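Local atomic coordinates of D-ribitol-5-phosphate phosphatase (Bacteroides thetaiotaomicron, PDB entry 4JB3), a protein that removes the phosphate from D-ribitol 5-phosphate and D-ribitol 1-phosphate, and also dephosphorylates 5-amino-6-(5-phospho-D-ribitylamino)uracil, with magnesium as cofactor. Residues 26-31 with 189-194; 126-131 with 157-162. One frame throughout, in Å; residues are numbered along the deposited sequence.

Contact 1: 26-31 with 189-194. With NA (sodium ion), chain B.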
# COMPACT_ATOMS: atom_id res chain seq x y z
N ASN A 26 9.31 -5.20 -14.66
CA ASN A 26 8.31 -5.35 -13.60
C ASN A 26 8.25 -4.11 -12.75
O ASN A 26 9.28 -3.45 -12.55
CB ASN A 26 8.66 -6.53 -12.68
CG ASN A 26 9.19 -7.72 -13.44
OD1 ASN A 26 8.46 -8.40 -14.16
ND2 ASN A 26 10.49 -7.98 -13.28
N ILE A 27 7.06 -3.79 -12.23
CA ILE A 27 6.90 -2.65 -11.34
C ILE A 27 6.14 -3.10 -10.12
O ILE A 27 5.10 -3.75 -10.24
CB ILE A 27 6.15 -1.48 -12.03
CG1 ILE A 27 6.85 -1.07 -13.32
CG2 ILE A 27 6.06 -0.28 -11.08
CD1 ILE A 27 6.10 -0.04 -14.16
N VAL A 28 6.68 -2.80 -8.94
CA VAL A 28 6.07 -3.18 -7.67
C VAL A 28 5.68 -1.90 -6.96
O VAL A 28 6.54 -1.07 -6.67
CB VAL A 28 7.06 -3.99 -6.80
CG1 VAL A 28 6.44 -4.34 -5.44
CG2 VAL A 28 7.48 -5.28 -7.51
N PHE A 29 4.38 -1.73 -6.69
CA PHE A 29 3.86 -0.55 -6.01
C PHE A 29 3.46 -0.85 -4.57
O PHE A 29 2.91 -1.92 -4.27
CB PHE A 29 2.57 -0.07 -6.69
CG PHE A 29 2.77 0.55 -8.04
CD1 PHE A 29 3.15 1.88 -8.17
CD2 PHE A 29 2.52 -0.19 -9.19
CE1 PHE A 29 3.30 2.47 -9.43
CE2 PHE A 29 2.67 0.38 -10.44
CZ PHE A 29 3.06 1.72 -10.56
N ASP A 30 3.67 0.10 -3.68
CA ASP A 30 2.99 0.12 -2.39
C ASP A 30 1.57 0.64 -2.62
O ASP A 30 1.27 1.22 -3.68
CB ASP A 30 3.73 1.04 -1.43
CG ASP A 30 3.29 0.85 0.01
OD1 ASP A 30 2.53 -0.09 0.31
OD2 ASP A 30 3.74 1.64 0.85
N PHE A 31 0.69 0.43 -1.65
CA PHE A 31 -0.69 0.92 -1.72
C PHE A 31 -0.75 2.32 -1.08
O PHE A 31 -0.71 3.33 -1.79
CB PHE A 31 -1.63 -0.07 -1.02
CG PHE A 31 -3.08 0.31 -1.08
CD1 PHE A 31 -3.74 0.40 -2.31
CD2 PHE A 31 -3.79 0.59 0.08
CE1 PHE A 31 -5.08 0.76 -2.36
CE2 PHE A 31 -5.13 0.94 0.02
CZ PHE A 31 -5.77 1.02 -1.20
N THR A 189 13.39 -4.72 -11.93
CA THR A 189 12.14 -4.40 -11.25
C THR A 189 12.24 -3.04 -10.58
O THR A 189 13.22 -2.76 -9.88
CB THR A 189 11.82 -5.45 -10.18
OG1 THR A 189 11.79 -6.75 -10.79
CG2 THR A 189 10.48 -5.18 -9.53
N LEU A 190 11.24 -2.19 -10.81
CA LEU A 190 11.18 -0.90 -10.15
C LEU A 190 10.23 -0.97 -8.96
O LEU A 190 9.04 -1.28 -9.12
CB LEU A 190 10.68 0.19 -11.11
CG LEU A 190 10.68 1.60 -10.50
CD1 LEU A 190 12.09 2.12 -10.27
CD2 LEU A 190 9.91 2.54 -11.40
N PHE A 191 10.77 -0.68 -7.78
CA PHE A 191 10.01 -0.70 -6.55
C PHE A 191 9.64 0.73 -6.20
O PHE A 191 10.51 1.59 -6.06
CB PHE A 191 10.84 -1.34 -5.43
CG PHE A 191 10.19 -1.31 -4.08
CD1 PHE A 191 8.90 -1.82 -3.88
CD2 PHE A 191 10.88 -0.81 -2.99
CE1 PHE A 191 8.32 -1.80 -2.61
CE2 PHE A 191 10.30 -0.79 -1.73
CZ PHE A 191 9.03 -1.29 -1.53
N VAL A 192 8.34 0.98 -6.07
CA VAL A 192 7.79 2.32 -5.85
C VAL A 192 7.13 2.40 -4.48
O VAL A 192 6.09 1.78 -4.26
CB VAL A 192 6.76 2.68 -6.93
CG1 VAL A 192 6.32 4.14 -6.78
CG2 VAL A 192 7.30 2.43 -8.33
N ASP A 193 7.72 3.16 -3.56
CA ASP A 193 7.28 3.18 -2.17
C ASP A 193 7.64 4.53 -1.60
O ASP A 193 8.73 5.05 -1.87
CB ASP A 193 7.99 2.05 -1.40
CG ASP A 193 7.35 1.74 -0.06
OD1 ASP A 193 7.13 2.67 0.75
OD2 ASP A 193 7.06 0.56 0.21
N ASP A 194 6.74 5.12 -0.82
CA ASP A 194 7.03 6.43 -0.25
C ASP A 194 7.87 6.37 1.03
O ASP A 194 8.32 7.42 1.52
CB ASP A 194 5.73 7.21 0.03
CG ASP A 194 4.83 6.50 1.02
OD1 ASP A 194 4.56 5.30 0.80
OD2 ASP A 194 4.38 7.13 2.00
NA NA B . 3.42 3.59 1.92
O HOH W 1 5.51 3.03 2.96
O HOH W 2 3.20 5.18 3.66
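Asp-30 and Asp-194 share a sodium ion just past the C-terminal ends of two parallel strands, 26-29 and 189-192, inclined by 15°. In Asp-30, CB lies 3.7 Å from Asp-193 OD2. Asp-30 CG, anti to the backbone N (chi1 -166°), comes within 3.8 Å of the same Asp-193 OD2, and this torsion carries the carboxylate over to the 189-194 side. There Asp-30 OD2 binds sodium at 2.2 Å and approaches Asp-193 OD1 without bonding to it. Asp-30 OD1 takes the Phe-31 N-H from above the carboxylate plane, a hydrogen bond with Ser-130 OG and a salt bridge with Lys-169 NZ, which also holds Asp-193 OD2. Asp-194 OD1 binds the ion at 2.3 Å; Gly-32 O and two waters, donating to Asp-193 OD1 and Asp-194 OD2, complete the five ligands seen. This is the HAD phosphatase arrangement: Asp-30 is probably the nucleophile and, with Asp-194, a magnesium ligand, sodium occupying the site here. Behind it, backbone bonds such as Val-28 N to Leu-190 O (2.8 Å) set the register. At the far end Asn-26 ND2 donates to Thr-189 OG1 (3.1 Å), which also bonds to Ile-185 O. A valine at Thr-189 would probably leave both without this hydroxyl partner.

Contact 2: 126-131 with 157-162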
# COMPACT_ATOMS: atom_id res chain seq x y z
N VAL A 126 2.93 -5.96 -13.19
CA VAL A 126 2.69 -5.02 -12.11
C VAL A 126 2.28 -5.79 -10.87
O VAL A 126 1.38 -6.65 -10.93
CB VAL A 126 1.61 -4.01 -12.49
CG1 VAL A 126 1.27 -3.10 -11.32
CG2 VAL A 126 2.05 -3.20 -13.71
N TYR A 127 2.92 -5.50 -9.75
CA TYR A 127 2.60 -6.16 -8.49
C TYR A 127 2.39 -5.15 -7.39
O TYR A 127 2.91 -4.03 -7.44
CB TYR A 127 3.73 -7.10 -8.07
CG TYR A 127 4.07 -8.12 -9.12
CD1 TYR A 127 3.30 -9.26 -9.26
CD2 TYR A 127 5.16 -7.95 -9.96
CE1 TYR A 127 3.59 -10.19 -10.22
CE2 TYR A 127 5.47 -8.88 -10.93
CZ TYR A 127 4.68 -10.00 -11.05
OH TYR A 127 4.98 -10.95 -12.01
N LEU A 128 1.64 -5.55 -6.37
CA LEU A 128 1.52 -4.74 -5.17
C LEU A 128 2.29 -5.42 -4.06
O LEU A 128 2.25 -6.65 -3.93
CB LEU A 128 0.05 -4.60 -4.75
CG LEU A 128 -0.26 -3.57 -3.66
CD1 LEU A 128 -0.55 -2.21 -4.29
CD2 LEU A 128 -1.42 -4.02 -2.77
N LEU A 129 3.01 -4.63 -3.26
CA LEU A 129 3.65 -5.17 -2.06
C LEU A 129 3.40 -4.16 -0.97
O LEU A 129 3.92 -3.04 -1.01
CB LEU A 129 5.15 -5.38 -2.29
CG LEU A 129 5.99 -5.84 -1.09
CD1 LEU A 129 5.60 -7.24 -0.65
CD2 LEU A 129 7.49 -5.78 -1.40
N SER A 130 2.56 -4.52 0.00
CA SER A 130 2.08 -3.52 0.94
C SER A 130 1.83 -4.02 2.34
O SER A 130 1.36 -5.16 2.55
CB SER A 130 0.80 -2.87 0.40
OG SER A 130 0.49 -1.71 1.15
N ASN A 131 2.14 -3.15 3.30
CA ASN A 131 1.66 -3.33 4.66
C ASN A 131 0.21 -2.92 4.73
O ASN A 131 -0.15 -1.75 4.50
CB ASN A 131 2.45 -2.45 5.62
CG ASN A 131 3.87 -2.89 5.78
OD1 ASN A 131 4.26 -3.96 5.32
ND2 ASN A 131 4.66 -2.06 6.45
N ASP A 157 -1.01 -7.80 -11.39
CA ASP A 157 -0.98 -9.22 -11.67
C ASP A 157 -1.17 -10.03 -10.39
O ASP A 157 -1.85 -11.07 -10.41
CB ASP A 157 0.32 -9.58 -12.36
CG ASP A 157 0.40 -9.00 -13.77
OD1 ASP A 157 -0.36 -9.45 -14.64
OD2 ASP A 157 1.21 -8.08 -13.99
N LYS A 158 -0.60 -9.55 -9.30
CA LYS A 158 -0.75 -10.20 -7.99
C LYS A 158 -0.53 -9.21 -6.86
O LYS A 158 0.29 -8.29 -6.99
CB LYS A 158 0.21 -11.38 -7.84
CG LYS A 158 0.04 -12.16 -6.54
CD LYS A 158 0.65 -13.55 -6.62
CE LYS A 158 0.47 -14.31 -5.31
NZ LYS A 158 0.91 -15.74 -5.45
N LEU A 159 -1.27 -9.40 -5.76
CA LEU A 159 -1.12 -8.62 -4.54
C LEU A 159 -0.33 -9.40 -3.50
O LEU A 159 -0.68 -10.54 -3.17
CB LEU A 159 -2.50 -8.32 -3.94
CG LEU A 159 -3.51 -7.55 -4.79
CD1 LEU A 159 -4.83 -7.42 -4.05
CD2 LEU A 159 -2.98 -6.19 -5.05
N TYR A 160 0.72 -8.79 -2.97
CA TYR A 160 1.46 -9.36 -1.85
C TYR A 160 1.17 -8.51 -0.62
O TYR A 160 1.63 -7.37 -0.50
CB TYR A 160 2.97 -9.42 -2.15
CG TYR A 160 3.29 -10.33 -3.31
CD1 TYR A 160 3.49 -11.68 -3.11
CD2 TYR A 160 3.34 -9.85 -4.62
CE1 TYR A 160 3.77 -12.54 -4.16
CE2 TYR A 160 3.62 -10.71 -5.69
CZ TYR A 160 3.84 -12.04 -5.45
OH TYR A 160 4.11 -12.89 -6.50
N LEU A 161 0.40 -9.10 0.29
CA LEU A 161 -0.18 -8.37 1.42
C LEU A 161 0.46 -8.84 2.71
O LEU A 161 0.48 -10.04 3.00
CB LEU A 161 -1.69 -8.63 1.47
CG LEU A 161 -2.45 -8.35 0.17
CD1 LEU A 161 -3.93 -8.70 0.32
CD2 LEU A 161 -2.28 -6.90 -0.22
N SER A 162 0.98 -7.90 3.50
CA SER A 162 1.69 -8.23 4.73
C SER A 162 0.94 -9.21 5.63
O SER A 162 1.53 -10.15 6.16
CB SER A 162 2.01 -6.95 5.51
OG SER A 162 0.81 -6.29 5.87
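Leu-128 and Leu-159 meet closely between strands 125-130 and 158-161, the two parallel strands of a beta-alpha-beta unit whose connection includes helix 134-140. Leu-159 CD2 presses on Leu-128 CB at 3.4 Å, tighter than a usual carbon contact. A chi1 of -169° turns Leu-128 CG away from the backbone N and brings CD2 against both Leu-159 and Leu-161. The other face of the sheet carries Tyr-127, Leu-129 and Tyr-160. Tyr-127 CD1 lies in the plane of the Tyr-160 ring, at its edge, 3.9 Å from CE2, and the two side chains run alongside each other in the same direction. One face of the Tyr-160 ring receives Lys-158 CG, offset toward the rim, and Leu-129 CD1 touches Tyr-160 CB at 3.7 Å. Backbone bonds fix the pairing, among them Ser-130 N to Tyr-160 O (3.0 Å). Ser-162 N bonds to Ser-130 O (2.9 Å) where strand 125-130 ends beside the active site, next to Asp-30. At the opening of the pair Asp-157 N donates to Val-126 O at 2.7 Å, and Asp-157 OD2, met nearly along the C-O axis, accepts the Val-126 N-H at 2.8 Å, while OD1 forms a salt bridge with Arg-121. Farther out, Phe-31 and Ile-35 lie against the Leu-128 side chain, and Met-178 of helix 172-182 packs on both tyrosines. Asp-181 OD2 accepts from Tyr-160 OH and forms a salt bridge with Lys-158 NZ.

In the fold
Contacts 1 and 2 are neighbouring strand pairs of one five-stranded parallel sheet, ordered 158-161, 125-130, 26-29, 189-192, 208-210, with their centres about 9 Å apart. Along the chain, strand 26-29 comes first, both strands of contact 2 follow, and 189-192 closes contact 1 last. The pairs join where 26-29 lies beside 125-130: Phe-29 N is 2.8 Å from Tyr-127 O, a probable hydrogen bond. At the C-terminal ends Ser-130 OG lies 2.7 Å from Asp-30 OD1, probably hydrogen-bonded. This strand order, with the acidic residues at those ends, fits the Rossmann-like core of HAD enzymes, where residues distant in sequence form one metal and phosphoryl-transfer site.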